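Local coordinates for response regulator CheY-like protein (Mesorhizobium loti, PDB 3SNK) that forms the CheY-like, N-terminal domain of a longer pilus assembly protein, which probably binds and hydrolyses ATP elsewhere in the chain, at residues A[26-29]-A[30-34]; A[47-50]-A[51-54]. All coordinates share one frame; numbering follows the deposited sequence.

Both contacts are local turns of a CheY-like domain, a parallel sheet of strand order 2-1-3-4-5 wrapped in helices. Interaction 1 is part of helix 24-36 and interaction 2 is a 3-10 segment further along the chain, after strand 40-45. Their centres lie 19 Å apart and their nearest atoms about 6 Å, without touching. Strand 62-68 runs between them: Phe-26 and Val-30 pack on Ile-64, Phe-50 on Val-63 and Leu-65, consecutive residues whose side chains alternate between the two faces of the sheet. Both also approach Asp-66, near the strand end where receiver domains usually carry their phospho-acceptor: the Phe-26 side chain touches it, and Thr-47 OG1 makes a weak bond to its O.

Interaction 1: A[26-29]-A[30-34]; sequences FKRD and VATRL
Val-30 lays its CG2 methyl over one face of the ring of Phe-26, one helical turn earlier, in a CH-pi contact. CG2 sits 3.8 Å from the centroid of the Phe-26 ring and 17° off the ring normal, leaning toward the rim, so that Phe-26 CE1 is the ring atom nearest to it. The ring gets there because its CG is anti to the backbone N (chi1 177°), which sends it beside Val-30, the two side chains pointing the same way. The backbone ties the same pair: Val-30 N donates to Phe-26 O at 2.9 Å, the i to i+4 bond of an alpha helix. Trimming the ring to the methyl of an alanine here would remove the surface under Val-30 CG2 and is likely to open a gap against Leu-19 and Ile-64.

On the outer side Arg-28 O takes two bonds from one residue: Thr-32 N at 3.0 Å and Thr-32 OG1 at 2.6 Å, reaching it from opposite faces of the carbonyl plane. The same hydroxyl lies over a face of the Arg-28 guanidinium, with OG1 3.6 Å from Arg-28 NH1. The end of Arg-33 comes back toward Asp-29, but Arg-33 NH1 stops 5.4 Å from Asp-29 OD2, a pair of opposite charges not in contact.

Within the beta-alpha-beta unit 15-20, 24-36, 40-45, the inner face of the helix rests on the sheet: Phe-26 and Val-30 reach strands 15-20 and 62-68, while Lys-27 and Ala-31 lie against Val-44 of strand 40-45.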
loop_
_atom_site.group_PDB
_atom_site.type_symbol
_atom_site.label_atom_id
_atom_site.label_comp_id
_atom_site.label_asym_id
_atom_site.label_seq_id
_atom_site.Cartn_x
_atom_site.Cartn_y
_atom_site.Cartn_z
ATOM N N PHE A 26 2.649 -7.352 9.978
ATOM C CA PHE A 26 1.804 -6.430 9.245
ATOM C C PHE A 26 1.050 -7.157 8.116
ATOM O O PHE A 26 -0.137 -6.904 7.937
ATOM C CB PHE A 26 2.672 -5.287 8.676
ATOM C CG PHE A 26 1.941 -4.282 7.827
ATOM C CD1 PHE A 26 1.275 -3.215 8.408
ATOM C CD2 PHE A 26 1.954 -4.377 6.443
ATOM C CE1 PHE A 26 0.601 -2.289 7.625
ATOM C CE2 PHE A 26 1.270 -3.451 5.661
ATOM C CZ PHE A 26 0.596 -2.416 6.259
ATOM N N LYS A 27 1.751 -8.015 7.340
ATOM C CA LYS A 27 1.186 -8.789 6.210
ATOM C C LYS A 27 -0.010 -9.645 6.698
ATOM O O LYS A 27 -1.099 -9.554 6.149
ATOM C CB LYS A 27 2.261 -9.715 5.591
ATOM C CG LYS A 27 3.269 -9.054 4.653
ATOM C CD LYS A 27 4.373 -10.075 4.272
ATOM C CE LYS A 27 4.731 -10.054 2.799
ATOM N NZ LYS A 27 5.887 -10.939 2.456
ATOM N N ARG A 28 0.226 -10.464 7.715
ATOM C CA ARG A 28 -0.770 -11.352 8.328
ATOM C C ARG A 28 -1.966 -10.543 8.864
ATOM O O ARG A 28 -3.107 -10.900 8.594
ATOM C CB ARG A 28 -0.123 -12.162 9.459
ATOM C CG ARG A 28 -0.984 -13.322 10.075
ATOM C CD ARG A 28 -2.163 -12.906 10.951
ATOM N NE ARG A 28 -2.808 -14.042 11.638
ATOM C CZ ARG A 28 -3.890 -13.940 12.407
ATOM N NH1 ARG A 28 -4.465 -12.759 12.605
ATOM N NH2 ARG A 28 -4.409 -15.020 12.980
ATOM N N ASP A 29 -1.704 -9.464 9.618
ATOM C CA ASP A 29 -2.774 -8.706 10.259
ATOM C C ASP A 29 -3.627 -7.938 9.271
ATOM O O ASP A 29 -4.840 -7.942 9.418
ATOM C CB ASP A 29 -2.240 -7.783 11.350
ATOM C CG ASP A 29 -1.678 -8.513 12.567
ATOM O OD1 ASP A 29 -2.269 -9.564 12.977
ATOM O OD2 ASP A 29 -0.675 -8.026 13.136
ATOM N N VAL A 30 -3.032 -7.302 8.278
ATOM C CA VAL A 30 -3.802 -6.558 7.277
ATOM C C VAL A 30 -4.596 -7.524 6.385
ATOM O O VAL A 30 -5.766 -7.256 6.129
ATOM C CB VAL A 30 -2.892 -5.607 6.432
ATOM C CG1 VAL A 30 -3.635 -5.043 5.216
ATOM C CG2 VAL A 30 -2.369 -4.472 7.307
ATOM N N ALA A 31 -3.974 -8.625 5.898
ATOM C CA ALA A 31 -4.710 -9.569 5.045
ATOM C C ALA A 31 -5.885 -10.184 5.804
ATOM O O ALA A 31 -6.968 -10.274 5.241
ATOM C CB ALA A 31 -3.804 -10.661 4.511
ATOM N N THR A 32 -5.693 -10.545 7.092
ATOM C CA THR A 32 -6.747 -11.105 7.931
ATOM C C THR A 32 -7.896 -10.089 8.080
ATOM O O THR A 32 -9.058 -10.462 7.927
ATOM C CB THR A 32 -6.186 -11.536 9.292
ATOM O OG1 THR A 32 -5.156 -12.500 9.068
ATOM C CG2 THR A 32 -7.229 -12.169 10.190
ATOM N N ARG A 33 -7.572 -8.841 8.433
ATOM C CA ARG A 33 -8.578 -7.780 8.631
ATOM C C ARG A 33 -9.449 -7.561 7.410
ATOM O O ARG A 33 -10.676 -7.480 7.528
ATOM C CB ARG A 33 -7.921 -6.439 9.012
ATOM C CG ARG A 33 -7.683 -6.318 10.509
ATOM C CD ARG A 33 -7.200 -4.949 10.935
ATOM N NE ARG A 33 -6.870 -4.931 12.362
ATOM C CZ ARG A 33 -5.648 -4.733 12.856
ATOM N NH1 ARG A 33 -4.623 -4.503 12.041
ATOM N NH2 ARG A 33 -5.448 -4.744 14.168
ATOM N N LEU A 34 -8.823 -7.459 6.248
ATOM C CA LEU A 34 -9.525 -7.156 5.003
ATOM C C LEU A 34 -10.284 -8.361 4.474
ATOM O O LEU A 34 -11.390 -8.187 3.959
ATOM C CB LEU A 34 -8.554 -6.607 3.937
ATOM C CG LEU A 34 -7.909 -5.235 4.227
ATOM C CD1 LEU A 34 -7.078 -4.767 3.024
ATOM C CD2 LEU A 34 -8.966 -4.152 4.546
#

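Interaction 2: A[47-50]-A[51-54]; sequences TDDF and LKGP
Leu-51 N donates to Asp-48 O, one of a run of i to i+3 bonds that makes this a 3-10 helix, here in the CheY-like fold between strands 40-45 and 62-68. Lys-52 N repeats the step to Asp-49 O at 3.3 Å, and Gly-53 N to Phe-50 O at 3.1 Å. In each case the donor stands well above the carbonyl plane, 65° out of it for Lys-52 N, in keeping with the tight winding of a 3-10 helix.

The packed side belongs to Phe-50. Its CG is anti to the backbone N (chi1 171°), and the buried ring turns inward, stacked with Trp-85 and touching Val-63 and Leu-65 of strand 62-68 and Ile-78 and Arg-82 of helix 78-82. Phe-50 O is gripped twice, by Gly-53 N and by Trp-85 NE1, which fastens the end of the turn to the same indole. Leu-51 adds to this side by lying on Ile-78 and Ala-81 of the helix, while its CB keeps 3.4 Å from Asp-48 O.

Round the turn, the charged side is much looser. Lys-52 runs out extended beyond CG, side by side with Asp-49 and pointing the same way, with Lys-52 CB 3.4 Å from Asp-49 O. Lys-52 NZ remains 3.9 Å from Asp-49 OD2 and 4.0 Å from Asp-49 OD1, a long salt bridge that favours neither oxygen and would probably restrain the lysine only lightly.

At Gly-53 the backbone leaves the helix with positive phi (81°), and one water donates both to Gly-53 O and to Asp-49 O, each 2.6 Å from the water oxygen.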
loop_
_atom_site.group_PDB
_atom_site.type_symbol
_atom_site.label_atom_id
_atom_site.label_comp_id
_atom_site.label_asym_id
_atom_site.label_seq_id
_atom_site.Cartn_x
_atom_site.Cartn_y
_atom_site.Cartn_z
ATOM N N THR A 47 7.863 -5.832 -0.416
ATOM C CA THR A 47 7.839 -4.382 -0.658
ATOM C C THR A 47 8.357 -4.034 -2.057
ATOM O O THR A 47 7.684 -3.284 -2.772
ATOM C CB THR A 47 8.620 -3.627 0.441
ATOM O OG1 THR A 47 7.935 -3.785 1.676
ATOM C CG2 THR A 47 8.735 -2.133 0.177
ATOM N N ASP A 48 9.499 -4.599 -2.463
ATOM C CA ASP A 48 10.101 -4.304 -3.759
ATOM C C ASP A 48 9.284 -4.808 -4.977
ATOM O O ASP A 48 9.548 -4.327 -6.082
ATOM C CB ASP A 48 11.546 -4.823 -3.822
ATOM C CG ASP A 48 12.508 -4.122 -2.864
ATOM O OD1 ASP A 48 12.126 -3.065 -2.297
ATOM O OD2 ASP A 48 13.650 -4.620 -2.697
ATOM N N ASP A 49 8.266 -5.694 -4.785
ATOM C CA ASP A 49 7.403 -6.196 -5.875
ATOM C C ASP A 49 6.483 -5.089 -6.410
ATOM O O ASP A 49 5.922 -5.209 -7.507
ATOM C CB ASP A 49 6.580 -7.421 -5.456
ATOM C CG ASP A 49 7.333 -8.749 -5.595
ATOM O OD1 ASP A 49 8.524 -8.807 -5.198
ATOM O OD2 ASP A 49 6.723 -9.729 -6.074
ATOM N N PHE A 50 6.354 -4.003 -5.634
ATOM C CA PHE A 50 5.576 -2.839 -6.023
ATOM C C PHE A 50 6.179 -2.210 -7.297
ATOM O O PHE A 50 5.436 -1.756 -8.167
ATOM C CB PHE A 50 5.552 -1.832 -4.868
ATOM C CG PHE A 50 4.960 -0.491 -5.223
ATOM C CD1 PHE A 50 3.588 -0.282 -5.166
ATOM C CD2 PHE A 50 5.776 0.564 -5.629
ATOM C CE1 PHE A 50 3.037 0.968 -5.497
ATOM C CE2 PHE A 50 5.221 1.807 -5.977
ATOM C CZ PHE A 50 3.860 1.996 -5.908
ATOM N N LEU A 51 7.532 -2.212 -7.403
ATOM C CA LEU A 51 8.281 -1.629 -8.517
ATOM C C LEU A 51 7.966 -2.283 -9.859
ATOM O O LEU A 51 8.209 -1.675 -10.901
ATOM C CB LEU A 51 9.792 -1.726 -8.255
ATOM C CG LEU A 51 10.335 -0.974 -7.032
ATOM C CD1 LEU A 51 11.784 -1.339 -6.789
ATOM C CD2 LEU A 51 10.196 0.543 -7.198
ATOM N N LYS A 52 7.430 -3.513 -9.835
ATOM C CA LYS A 52 7.108 -4.281 -11.034
ATOM C C LYS A 52 5.800 -3.837 -11.672
ATOM O O LYS A 52 5.558 -4.135 -12.838
ATOM C CB LYS A 52 7.043 -5.783 -10.703
ATOM C CG LYS A 52 8.397 -6.434 -10.473
ATOM C CD LYS A 52 8.214 -7.769 -9.760
ATOM C CE LYS A 52 9.515 -8.449 -9.427
ATOM N NZ LYS A 52 9.291 -9.837 -8.941
ATOM N N GLY A 53 4.962 -3.141 -10.915
ATOM C CA GLY A 53 3.665 -2.705 -11.408
ATOM C C GLY A 53 2.645 -3.832 -11.341
ATOM O O GLY A 53 2.969 -4.945 -10.906
ATOM N N PRO A 54 1.394 -3.586 -11.771
ATOM C CA PRO A 54 0.373 -4.650 -11.689
ATOM C C PRO A 54 0.567 -5.779 -12.719
ATOM O O PRO A 54 0.925 -5.496 -13.865
ATOM C CB PRO A 54 -0.942 -3.909 -11.958
ATOM C CG PRO A 54 -0.570 -2.676 -12.666
ATOM C CD PRO A 54 0.846 -2.336 -12.331
HETATM O O HOH W 1 3.684 -6.074 -8.627
#